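Local coordinates for elongation factor G (Thermus thermophilus, PDB 2DY1), which binds GTP together with a magnesium ion and probably acts as a GTPase in the elongation stage of protein synthesis, at residues Tyr84-Val88 with His428-His432; Leu95-Ala101 with Ala122-Pro128; Leu127-Val131 with Leu267-Pro273; Lys290-Asp294 with Lys404-Glu408. One frame throughout, in Å; residues are numbered along the deposited sequence.

Interaction 1 (Tyr84-Val88 with His428-His432); sequences YGDFV and HGELH
With chi1 at -67°, the carboxylate of D86 folds back beside its own backbone N, which carries OD1 to the start of helix 430-442; L431, its CG anti to the backbone N, sends CD2 to both the Y84 and F87 rings. H432 N donates to D86 OD1 at 3.0 Å, arriving from above the carboxylate plane, and water 1 donates to the same OD1 while accepting from L431 N. Amides in the first turn of a helix have no carbonyl partner within it, so a short acidic side chain suits this place, and the helix end would probably stabilise its charge. G429, the N-cap, brings its CA to 3.3 Å from D86 OD1, where a CB would collide. The contact joins the GTP-binding domain to domain III, through the loop that corresponds to switch II of translational GTPases. Replacing D86 with an alanine would probably leave H432 N and water 1 without their acceptor and the helix start without its negative mate. V88 CG1 lies over one face of the H428 imidazole, 3.7 Å from the ring centroid, a CH-pi contact; H428 NE2 is bonded to P379 O. D86 O sits 3.4 Å above the plane of the H432 ring, near its rim, and the ring's ND1 accepts in plane from H428 N at 2.8 Å. L431 CD2 touches Y84 CD1, and L431 CG meets F87 CZ at 3.8 Å.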
loop_
_atom_site.group_PDB
_atom_site.type_symbol
_atom_site.label_atom_id
_atom_site.label_comp_id
_atom_site.label_asym_id
_atom_site.label_seq_id
_atom_site.Cartn_x
_atom_site.Cartn_y
_atom_site.Cartn_z
ATOM N N TYR A 84 -0.900 -9.679 -2.935
ATOM C CA TYR A 84 -2.009 -8.781 -3.242
ATOM C C TYR A 84 -1.725 -7.313 -2.968
ATOM O O TYR A 84 -1.083 -6.975 -1.966
ATOM C CB TYR A 84 -3.257 -9.188 -2.450
ATOM C CG TYR A 84 -3.949 -10.426 -2.971
ATOM C CD1 TYR A 84 -4.009 -11.586 -2.208
ATOM C CD2 TYR A 84 -4.557 -10.423 -4.227
ATOM C CE1 TYR A 84 -4.663 -12.732 -2.672
ATOM C CE2 TYR A 84 -5.212 -11.561 -4.702
ATOM C CZ TYR A 84 -5.259 -12.704 -3.922
ATOM O OH TYR A 84 -5.881 -13.839 -4.396
ATOM N N GLY A 85 -2.245 -6.445 -3.838
ATOM C CA GLY A 85 -2.049 -5.006 -3.681
ATOM C C GLY A 85 -2.667 -4.467 -2.403
ATOM O O GLY A 85 -2.343 -3.372 -1.932
ATOM N N ASP A 86 -3.599 -5.227 -1.843
ATOM C CA ASP A 86 -4.205 -4.850 -0.583
ATOM C C ASP A 86 -3.131 -4.660 0.479
ATOM O O ASP A 86 -3.292 -3.875 1.438
ATOM C CB ASP A 86 -5.112 -5.970 -0.095
ATOM C CG ASP A 86 -6.309 -6.161 -0.971
ATOM O OD1 ASP A 86 -7.415 -5.713 -0.591
ATOM O OD2 ASP A 86 -6.129 -6.754 -2.052
ATOM N N PHE A 87 -2.051 -5.410 0.319
ATOM C CA PHE A 87 -0.962 -5.393 1.295
ATOM C C PHE A 87 0.276 -4.640 0.827
ATOM O O PHE A 87 1.404 -5.015 1.167
ATOM C CB PHE A 87 -0.636 -6.836 1.668
ATOM C CG PHE A 87 -1.869 -7.642 2.051
ATOM C CD1 PHE A 87 -2.212 -8.794 1.348
ATOM C CD2 PHE A 87 -2.705 -7.198 3.067
ATOM C CE1 PHE A 87 -3.397 -9.488 1.654
ATOM C CE2 PHE A 87 -3.879 -7.880 3.384
ATOM C CZ PHE A 87 -4.229 -9.031 2.669
ATOM N N VAL A 88 0.041 -3.595 0.043
ATOM C CA VAL A 88 1.107 -2.723 -0.474
ATOM C C VAL A 88 2.040 -2.258 0.660
ATOM O O VAL A 88 3.240 -2.091 0.446
ATOM C CB VAL A 88 0.490 -1.502 -1.194
ATOM C CG1 VAL A 88 -0.356 -0.680 -0.232
ATOM C CG2 VAL A 88 1.578 -0.649 -1.841
ATOM N N HIS A 428 -6.771 -0.371 1.681
ATOM C CA HIS A 428 -6.391 -0.505 0.281
ATOM C C HIS A 428 -7.204 -1.465 -0.542
ATOM O O HIS A 428 -6.868 -1.729 -1.699
ATOM C CB HIS A 428 -4.896 -0.862 0.204
ATOM C CG HIS A 428 -4.002 0.293 0.547
ATOM N ND1 HIS A 428 -3.555 0.559 1.826
ATOM C CD2 HIS A 428 -3.518 1.286 -0.233
ATOM C CE1 HIS A 428 -2.827 1.666 1.811
ATOM N NE2 HIS A 428 -2.789 2.122 0.573
ATOM N N GLY A 429 -8.280 -1.986 0.039
ATOM C CA GLY A 429 -9.111 -2.911 -0.704
ATOM C C GLY A 429 -10.045 -3.633 0.235
ATOM O O GLY A 429 -9.928 -3.519 1.457
ATOM N N GLU A 430 -10.975 -4.391 -0.339
ATOM C CA GLU A 430 -11.929 -5.160 0.448
ATOM C C GLU A 430 -11.217 -6.210 1.323
ATOM O O GLU A 430 -11.537 -6.381 2.498
ATOM C CB GLU A 430 -12.947 -5.832 -0.510
ATOM C CG GLU A 430 -14.062 -6.573 0.214
ATOM C CD GLU A 430 -15.147 -7.139 -0.707
ATOM O OE1 GLU A 430 -14.985 -7.100 -1.941
ATOM O OE2 GLU A 430 -16.164 -7.633 -0.167
ATOM N N LEU A 431 -10.245 -6.915 0.746
ATOM C CA LEU A 431 -9.515 -7.926 1.490
ATOM C C LEU A 431 -8.700 -7.267 2.585
ATOM O O LEU A 431 -8.662 -7.757 3.722
ATOM C CB LEU A 431 -8.609 -8.738 0.544
ATOM C CG LEU A 431 -7.652 -9.723 1.232
ATOM C CD1 LEU A 431 -8.429 -10.784 2.015
ATOM C CD2 LEU A 431 -6.767 -10.372 0.188
ATOM N N HIS A 432 -8.065 -6.144 2.263
ATOM C CA HIS A 432 -7.275 -5.451 3.290
ATOM C C HIS A 432 -8.158 -5.146 4.513
ATOM O O HIS A 432 -7.792 -5.461 5.653
ATOM C CB HIS A 432 -6.702 -4.154 2.708
ATOM C CG HIS A 432 -5.804 -3.412 3.653
ATOM N ND1 HIS A 432 -5.617 -2.050 3.572
ATOM C CD2 HIS A 432 -5.029 -3.840 4.679
ATOM C CE1 HIS A 432 -4.765 -1.669 4.513
ATOM N NE2 HIS A 432 -4.394 -2.736 5.197
HETATM O O HOH W 1 -9.481 -6.709 -2.136
#

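Interaction 2 (Leu95-Ala101 with Ala122-Pro128); sequences LEAADAA and AERLGLP
The peptide plane between D99 and A100 carries L127 CD2 on one face, 3.8 Å from D99 C and almost straight above it, while the carbonyl oxygen of the same peptide meets the proline ring of P128, D99 O to P128 CD being 3.2 Å. Its nitrogen closed into the ring, P128 has no N-H to donate, but its carbonyl still accepts: A101 N bonds to P128 O at 2.9 Å, nearly along the C=O axis, and A100 CA adds a CH...O contact to the same oxygen. The bond lies where two neighbouring parallel strands, 100-106 and 129-134, begin, P128 standing just before the second; helix 113-124 links them in a beta-alpha-beta unit of the P-loop GTPase fold. G126 ends that helix in a Schellman motif, its positive phi (77°) turning the chain so that L127 and P128 lead into the next strand. Under the turn the packing is aliphatic. L125 CD1 rests on L95 CB at 3.7 Å, and L127 CD1 touches both L95 O and L95 CD2. Small residues suit the place where helix 113-124 packs against strand 100-106: A101 CB and A122 CB are 4.0 Å apart. The acidic ends of the 95-101 segment serve other partners, D99 making salt bridges to R278 and R304, and E96 bonding to A376 N and to K287.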
loop_
_atom_site.group_PDB
_atom_site.type_symbol
_atom_site.label_atom_id
_atom_site.label_comp_id
_atom_site.label_asym_id
_atom_site.label_seq_id
_atom_site.Cartn_x
_atom_site.Cartn_y
_atom_site.Cartn_z
ATOM N N LEU A 95 10.567 -4.528 0.203
ATOM C CA LEU A 95 11.501 -4.086 -0.827
ATOM C C LEU A 95 12.456 -3.037 -0.246
ATOM O O LEU A 95 13.655 -3.051 -0.539
ATOM C CB LEU A 95 10.730 -3.559 -2.055
ATOM C CG LEU A 95 10.103 -4.704 -2.879
ATOM C CD1 LEU A 95 9.035 -4.163 -3.801
ATOM C CD2 LEU A 95 11.193 -5.459 -3.652
ATOM N N GLU A 96 11.930 -2.134 0.581
ATOM C CA GLU A 96 12.765 -1.107 1.236
ATOM C C GLU A 96 13.879 -1.745 2.044
ATOM O O GLU A 96 15.006 -1.228 2.115
ATOM C CB GLU A 96 11.951 -0.316 2.249
ATOM C CG GLU A 96 11.258 0.889 1.795
ATOM C CD GLU A 96 10.928 1.758 2.994
ATOM O OE1 GLU A 96 10.291 2.789 2.810
ATOM O OE2 GLU A 96 11.328 1.401 4.129
ATOM N N ALA A 97 13.542 -2.859 2.693
ATOM C CA ALA A 97 14.448 -3.584 3.555
ATOM C C ALA A 97 15.494 -4.433 2.881
ATOM O O ALA A 97 16.442 -4.837 3.522
ATOM C CB ALA A 97 13.630 -4.486 4.500
ATOM N N ALA A 98 15.323 -4.714 1.592
ATOM C CA ALA A 98 16.244 -5.616 0.897
ATOM C C ALA A 98 17.181 -4.900 -0.052
ATOM O O ALA A 98 16.956 -3.744 -0.365
ATOM C CB ALA A 98 15.433 -6.649 0.115
ATOM N N ASP A 99 18.204 -5.622 -0.510
ATOM C CA ASP A 99 19.154 -5.059 -1.455
ATOM C C ASP A 99 18.913 -5.591 -2.872
ATOM O O ASP A 99 19.619 -5.202 -3.816
ATOM C CB ASP A 99 20.598 -5.365 -1.023
ATOM C CG ASP A 99 20.937 -4.775 0.334
ATOM O OD1 ASP A 99 20.321 -3.760 0.714
ATOM O OD2 ASP A 99 21.834 -5.334 1.016
ATOM N N ALA A 100 17.920 -6.469 -3.031
ATOM C CA ALA A 100 17.585 -7.030 -4.349
ATOM C C ALA A 100 16.201 -7.643 -4.250
ATOM O O ALA A 100 15.746 -7.978 -3.150
ATOM C CB ALA A 100 18.586 -8.103 -4.755
ATOM N N ALA A 101 15.542 -7.779 -5.401
ATOM C CA ALA A 101 14.215 -8.375 -5.441
ATOM C C ALA A 101 14.252 -9.680 -6.234
ATOM O O ALA A 101 14.827 -9.732 -7.314
ATOM C CB ALA A 101 13.245 -7.420 -6.102
ATOM N N ALA A 122 10.637 -1.987 -7.094
ATOM C CA ALA A 122 12.033 -2.382 -7.005
ATOM C C ALA A 122 12.893 -1.459 -7.864
ATOM O O ALA A 122 13.970 -1.036 -7.446
ATOM C CB ALA A 122 12.208 -3.846 -7.464
ATOM N N GLU A 123 12.411 -1.167 -9.070
ATOM C CA GLU A 123 13.135 -0.293 -9.994
ATOM C C GLU A 123 13.343 1.095 -9.387
ATOM O O GLU A 123 14.464 1.631 -9.424
ATOM C CB GLU A 123 12.364 -0.208 -11.318
ATOM C CG GLU A 123 13.218 0.138 -12.531
ATOM C CD GLU A 123 12.571 -0.305 -13.836
ATOM O OE1 GLU A 123 11.447 0.161 -14.134
ATOM O OE2 GLU A 123 13.179 -1.127 -14.559
ATOM N N ARG A 124 12.290 1.668 -8.803
ATOM C CA ARG A 124 12.383 2.999 -8.202
ATOM C C ARG A 124 13.343 3.025 -7.023
ATOM O O ARG A 124 13.953 4.049 -6.744
ATOM C CB ARG A 124 11.000 3.514 -7.774
ATOM C CG ARG A 124 10.044 3.762 -8.944
ATOM C CD ARG A 124 8.938 4.749 -8.575
ATOM N NE ARG A 124 8.110 4.283 -7.465
ATOM C CZ ARG A 124 6.813 4.002 -7.559
ATOM N NH1 ARG A 124 6.185 4.138 -8.717
ATOM N NH2 ARG A 124 6.140 3.587 -6.491
ATOM N N LEU A 125 13.473 1.900 -6.326
ATOM C CA LEU A 125 14.404 1.800 -5.201
ATOM C C LEU A 125 15.823 1.540 -5.688
ATOM O O LEU A 125 16.761 1.542 -4.894
ATOM C CB LEU A 125 13.987 0.669 -4.249
ATOM C CG LEU A 125 12.809 1.022 -3.340
ATOM C CD1 LEU A 125 12.252 -0.251 -2.742
ATOM C CD2 LEU A 125 13.248 1.968 -2.216
ATOM N N GLY A 126 15.971 1.300 -6.991
ATOM C CA GLY A 126 17.285 1.044 -7.562
ATOM C C GLY A 126 17.791 -0.354 -7.285
ATOM O O GLY A 126 19.000 -0.603 -7.262
ATOM N N LEU A 127 16.859 -1.282 -7.091
ATOM C CA LEU A 127 17.224 -2.648 -6.782
ATOM C C LEU A 127 17.427 -3.613 -7.927
ATOM O O LEU A 127 16.662 -3.608 -8.876
ATOM C CB LEU A 127 16.140 -3.296 -5.903
ATOM C CG LEU A 127 15.801 -2.637 -4.562
ATOM C CD1 LEU A 127 14.798 -3.561 -3.815
ATOM C CD2 LEU A 127 17.056 -2.419 -3.736
ATOM N N PRO A 128 18.459 -4.463 -7.832
ATOM C CA PRO A 128 18.726 -5.479 -8.851
ATOM C C PRO A 128 17.509 -6.414 -8.772
ATOM O O PRO A 128 16.867 -6.530 -7.713
ATOM C CB PRO A 128 19.959 -6.192 -8.324
ATOM C CG PRO A 128 20.717 -5.051 -7.644
ATOM C CD PRO A 128 19.605 -4.341 -6.903
#

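Interaction 3 (Leu127-Val131 with Leu267-Pro273); sequences LPRMV and LILEALP
M130 reaches from strand 129-134, inside the central sheet of the GTP-binding domain, to helix 261-271 packed on that sheet, the helix-on-sheet layer of an alpha/beta fold. The axes of strand 129-131 and helix 267-271 lie 10.6 Å apart and run nearly antiparallel, at 150°, a gap that a long, flexible side chain spans well. From CB, which points at the helix, M130 goes out through CG, anti to the backbone N (chi1 161°). SD then passes I268 CG1 at 4.1 Å, the two side chains crossing at about a right angle. Beyond sulfur the chain bends (chi3 -70°) and lays CE among three residues: A271 CB at 3.6 Å, L267 CG at 3.7 Å and L272 CG at 4.0 Å. The small side chain of A271 lets the methyl come close to the helix backbone, while the leucines wall it in. No hydrogen bond crosses this contact. R129, the next residue back, points away from the helix: its NE and NH2 both grip L127 O, and its NH1 pairs with E123. Where helix 261-271 has ended, the chain passes the start of the strand, and two proline rings meet, P128 CG lying 3.9 Å from P273 CD.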
loop_
_atom_site.group_PDB
_atom_site.type_symbol
_atom_site.label_atom_id
_atom_site.label_comp_id
_atom_site.label_asym_id
_atom_site.label_seq_id
_atom_site.Cartn_x
_atom_site.Cartn_y
_atom_site.Cartn_z
ATOM N N LEU A 127 16.859 -1.282 -7.091
ATOM C CA LEU A 127 17.224 -2.648 -6.782
ATOM C C LEU A 127 17.427 -3.613 -7.927
ATOM O O LEU A 127 16.662 -3.608 -8.876
ATOM C CB LEU A 127 16.140 -3.296 -5.903
ATOM C CG LEU A 127 15.801 -2.637 -4.562
ATOM C CD1 LEU A 127 14.798 -3.561 -3.815
ATOM C CD2 LEU A 127 17.056 -2.419 -3.736
ATOM N N PRO A 128 18.459 -4.463 -7.832
ATOM C CA PRO A 128 18.726 -5.479 -8.851
ATOM C C PRO A 128 17.509 -6.414 -8.772
ATOM O O PRO A 128 16.867 -6.530 -7.713
ATOM C CB PRO A 128 19.959 -6.192 -8.324
ATOM C CG PRO A 128 20.717 -5.051 -7.644
ATOM C CD PRO A 128 19.605 -4.341 -6.903
ATOM N N ARG A 129 17.195 -7.081 -9.875
ATOM C CA ARG A 129 16.064 -7.997 -9.918
ATOM C C ARG A 129 16.461 -9.308 -10.588
ATOM O O ARG A 129 17.255 -9.326 -11.535
ATOM C CB ARG A 129 14.895 -7.389 -10.704
ATOM C CG ARG A 129 13.976 -6.459 -9.899
ATOM C CD ARG A 129 13.617 -5.245 -10.742
ATOM N NE ARG A 129 14.802 -4.386 -10.818
ATOM C CZ ARG A 129 15.052 -3.537 -11.804
ATOM N NH1 ARG A 129 14.200 -3.420 -12.820
ATOM N NH2 ARG A 129 16.165 -2.817 -11.778
ATOM N N MET A 130 15.938 -10.405 -10.053
ATOM C CA MET A 130 16.146 -11.750 -10.602
ATOM C C MET A 130 14.728 -12.317 -10.654
ATOM O O MET A 130 13.897 -11.943 -9.841
ATOM C CB MET A 130 17.029 -12.588 -9.655
ATOM C CG MET A 130 16.981 -14.089 -9.819
ATOM S SD MET A 130 17.997 -14.861 -8.495
ATOM C CE MET A 130 19.589 -14.341 -9.085
ATOM N N VAL A 131 14.445 -13.172 -11.632
ATOM C CA VAL A 131 13.121 -13.784 -11.768
ATOM C C VAL A 131 13.235 -15.258 -11.464
ATOM O O VAL A 131 14.220 -15.889 -11.846
ATOM C CB VAL A 131 12.616 -13.687 -13.236
ATOM C CG1 VAL A 131 11.337 -14.515 -13.436
ATOM C CG2 VAL A 131 12.355 -12.229 -13.604
ATOM N N LEU A 267 22.432 -19.450 -6.761
ATOM C CA LEU A 267 22.365 -18.369 -7.741
ATOM C C LEU A 267 22.132 -17.016 -7.060
ATOM O O LEU A 267 22.653 -16.002 -7.511
ATOM C CB LEU A 267 21.275 -18.661 -8.783
ATOM C CG LEU A 267 21.047 -17.624 -9.879
ATOM C CD1 LEU A 267 22.312 -17.460 -10.721
ATOM C CD2 LEU A 267 19.884 -18.074 -10.759
ATOM N N ILE A 268 21.342 -16.989 -5.984
ATOM C CA ILE A 268 21.122 -15.743 -5.255
ATOM C C ILE A 268 22.472 -15.224 -4.754
ATOM O O ILE A 268 22.787 -14.030 -4.899
ATOM C CB ILE A 268 20.162 -15.984 -4.071
ATOM C CG1 ILE A 268 18.731 -16.066 -4.607
ATOM C CG2 ILE A 268 20.295 -14.874 -3.029
ATOM C CD1 ILE A 268 17.704 -16.654 -3.607
ATOM N N LEU A 269 23.272 -16.116 -4.173
ATOM C CA LEU A 269 24.584 -15.726 -3.662
ATOM C C LEU A 269 25.495 -15.266 -4.793
ATOM O O LEU A 269 26.193 -14.256 -4.684
ATOM C CB LEU A 269 25.222 -16.900 -2.900
ATOM C CG LEU A 269 24.486 -17.192 -1.593
ATOM C CD1 LEU A 269 24.788 -18.619 -1.152
ATOM C CD2 LEU A 269 24.896 -16.166 -0.505
ATOM N N GLU A 270 25.466 -15.982 -5.905
ATOM C CA GLU A 270 26.327 -15.627 -7.023
ATOM C C GLU A 270 25.956 -14.350 -7.771
ATOM O O GLU A 270 26.826 -13.575 -8.180
ATOM C CB GLU A 270 26.354 -16.792 -8.016
ATOM C CG GLU A 270 27.032 -16.471 -9.335
ATOM C CD GLU A 270 26.916 -17.613 -10.331
ATOM O OE1 GLU A 270 26.011 -18.464 -10.158
ATOM O OE2 GLU A 270 27.715 -17.650 -11.291
ATOM N N ALA A 271 24.660 -14.118 -7.943
ATOM C CA ALA A 271 24.182 -12.977 -8.707
ATOM C C ALA A 271 23.797 -11.683 -8.013
ATOM O O ALA A 271 23.956 -10.610 -8.584
ATOM C CB ALA A 271 23.006 -13.432 -9.583
ATOM N N LEU A 272 23.274 -11.772 -6.796
ATOM C CA LEU A 272 22.789 -10.587 -6.119
ATOM C C LEU A 272 23.849 -9.950 -5.249
ATOM O O LEU A 272 24.749 -10.625 -4.769
ATOM C CB LEU A 272 21.521 -10.945 -5.335
ATOM C CG LEU A 272 20.462 -11.571 -6.263
ATOM C CD1 LEU A 272 19.209 -11.874 -5.421
ATOM C CD2 LEU A 272 20.097 -10.644 -7.423
ATOM N N PRO A 273 23.743 -8.631 -5.042
ATOM C CA PRO A 273 24.740 -7.920 -4.237
ATOM C C PRO A 273 24.702 -8.063 -2.745
ATOM O O PRO A 273 23.655 -8.267 -2.153
ATOM C CB PRO A 273 24.523 -6.471 -4.641
ATOM C CG PRO A 273 23.028 -6.403 -4.721
ATOM C CD PRO A 273 22.711 -7.693 -5.520
#

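Interaction 4 (Lys290-Asp294 with Lys404-Glu408); sequences KVQVD and KLLEE
E408 OE1 receives V293 N at 2.8 Å through its anti lone pair, in a nearly straight bond (171°). Its CG anti to the backbone N and its chain extended, E408 reaches out far enough to lay its carboxylate beside the strand. V293 itself packs with both branches, CG1 against K404 CD at 3.8 Å and CG2 against E407 CB, so a beta-branched residue fits well here. V291 CB rests on E407 O, and water 2 links V291 N to E408 O. The second shell fixes the carboxylates. Q292 NE2 donates to D294 OD2 at 2.9 Å, on its syn side, and also to water 3, which bonds weakly to E408 OE2; Q292 OE1 accepts from K290 NZ and R63. A leucine in place of Q292 would probably leave D294 OD2 without its amide donor and K290 and R63 without a shared acceptor. D294 OD2 and E408 OE1 are only 4.2 Å apart, a like-charge approach that R439 probably eases by forming salt bridges to D294 OD2 and E408 OE2. This is an interdomain contact, in which the C-terminal end of helix 392-408 of domain III docks on an antiparallel strand of the domain 2 beta barrel.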
loop_
_atom_site.group_PDB
_atom_site.type_symbol
_atom_site.label_atom_id
_atom_site.label_comp_id
_atom_site.label_asym_id
_atom_site.label_seq_id
_atom_site.Cartn_x
_atom_site.Cartn_y
_atom_site.Cartn_z
ATOM N N LYS A 290 9.120 -2.876 9.353
ATOM C CA LYS A 290 7.765 -3.343 9.688
ATOM C C LYS A 290 7.664 -3.622 11.167
ATOM O O LYS A 290 8.678 -3.773 11.874
ATOM C CB LYS A 290 7.368 -4.614 8.911
ATOM C CG LYS A 290 8.117 -5.859 9.323
ATOM C CD LYS A 290 7.487 -7.152 8.782
ATOM C CE LYS A 290 6.306 -7.582 9.670
ATOM N NZ LYS A 290 5.427 -8.612 9.002
ATOM N N VAL A 291 6.421 -3.748 11.623
ATOM C CA VAL A 291 6.152 -3.995 13.026
ATOM C C VAL A 291 5.043 -5.032 13.150
ATOM O O VAL A 291 4.127 -5.046 12.321
ATOM C CB VAL A 291 5.652 -2.695 13.704
ATOM C CG1 VAL A 291 5.060 -3.001 15.080
ATOM C CG2 VAL A 291 6.817 -1.695 13.850
ATOM N N GLN A 292 5.180 -5.941 14.109
ATOM C CA GLN A 292 4.085 -6.885 14.413
ATOM C C GLN A 292 3.664 -6.596 15.848
ATOM O O GLN A 292 4.488 -6.216 16.661
ATOM C CB GLN A 292 4.522 -8.355 14.405
ATOM C CG GLN A 292 4.715 -8.995 13.050
ATOM C CD GLN A 292 3.456 -8.964 12.199
ATOM O OE1 GLN A 292 3.435 -8.377 11.123
ATOM N NE2 GLN A 292 2.392 -9.614 12.686
ATOM N N VAL A 293 2.381 -6.767 16.162
ATOM C CA VAL A 293 1.927 -6.662 17.558
ATOM C C VAL A 293 1.039 -7.915 17.646
ATOM O O VAL A 293 -0.190 -7.829 17.653
ATOM C CB VAL A 293 1.097 -5.371 17.853
ATOM C CG1 VAL A 293 0.800 -5.271 19.349
ATOM C CG2 VAL A 293 1.849 -4.133 17.408
ATOM N N ASP A 294 1.680 -9.085 17.642
ATOM C CA ASP A 294 0.970 -10.373 17.671
ATOM C C ASP A 294 0.376 -10.623 19.050
ATOM O O ASP A 294 1.016 -10.368 20.062
ATOM C CB ASP A 294 1.926 -11.534 17.345
ATOM C CG ASP A 294 2.403 -11.539 15.889
ATOM O OD1 ASP A 294 3.547 -11.981 15.632
ATOM O OD2 ASP A 294 1.642 -11.125 14.995
ATOM N N LYS A 404 -2.939 -0.623 18.450
ATOM C CA LYS A 404 -2.123 -1.776 18.070
ATOM C C LYS A 404 -2.225 -2.040 16.560
ATOM O O LYS A 404 -1.228 -2.293 15.884
ATOM C CB LYS A 404 -2.583 -3.044 18.808
ATOM C CG LYS A 404 -2.267 -3.090 20.306
ATOM C CD LYS A 404 -2.616 -4.487 20.824
ATOM C CE LYS A 404 -2.242 -4.656 22.295
ATOM N NZ LYS A 404 -3.162 -3.902 23.185
ATOM N N LEU A 405 -3.446 -1.996 16.043
ATOM C CA LEU A 405 -3.668 -2.255 14.623
ATOM C C LEU A 405 -2.904 -1.287 13.736
ATOM O O LEU A 405 -2.303 -1.702 12.735
ATOM C CB LEU A 405 -5.159 -2.158 14.297
ATOM C CG LEU A 405 -5.550 -2.405 12.833
ATOM C CD1 LEU A 405 -5.411 -3.901 12.529
ATOM C CD2 LEU A 405 -6.973 -1.930 12.563
ATOM N N LEU A 406 -2.921 0.000 14.087
ATOM C CA LEU A 406 -2.230 0.994 13.267
ATOM C C LEU A 406 -0.721 0.957 13.469
ATOM O O LEU A 406 0.018 1.412 12.600
ATOM C CB LEU A 406 -2.809 2.403 13.517
ATOM C CG LEU A 406 -4.012 2.867 12.676
ATOM C CD1 LEU A 406 -3.548 3.185 11.266
ATOM C CD2 LEU A 406 -5.106 1.797 12.638
ATOM N N GLU A 407 -0.252 0.448 14.607
ATOM C CA GLU A 407 1.200 0.302 14.798
ATOM C C GLU A 407 1.664 -0.787 13.851
ATOM O O GLU A 407 2.697 -0.663 13.177
ATOM C CB GLU A 407 1.551 -0.173 16.208
ATOM C CG GLU A 407 1.648 0.883 17.241
ATOM C CD GLU A 407 2.717 1.910 16.921
ATOM O OE1 GLU A 407 3.828 1.539 16.455
ATOM O OE2 GLU A 407 2.437 3.093 17.158
ATOM N N GLU A 408 0.912 -1.884 13.822
ATOM C CA GLU A 408 1.255 -3.012 12.989
ATOM C C GLU A 408 1.040 -2.684 11.521
ATOM O O GLU A 408 1.821 -3.101 10.659
ATOM C CB GLU A 408 0.386 -4.212 13.421
ATOM C CG GLU A 408 0.647 -5.488 12.717
ATOM C CD GLU A 408 -0.147 -6.620 13.345
ATOM O OE1 GLU A 408 0.336 -7.244 14.319
ATOM O OE2 GLU A 408 -1.256 -6.869 12.839
HETATM O O HOH W 2 4.481 -2.408 9.982
HETATM O O HOH W 3 -0.436 -9.165 11.516
#

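Overall arrangement
Interactions 2 and 3 form one continuous region of the GTP-binding domain: their centres are 11 Å apart, they share L127 and P128, and they are joined by the salt bridge between E123 OE2 and R129 NH1 (3.1 Å) and a probable strand bond from M130 N to A101 O (3.0 Å). Interactions 1 and 4 instead hold domain III, against the GTP-binding domain and domain 2 respectively, with centres 16 Å apart and nearest atoms about 7 Å apart. Interaction 1 lies beside the nucleotide, the Y84 side chain being about 4 Å from GTP and 9 Å from magnesium; the Q292 side chain in interaction 4 is about 13 Å from that ion.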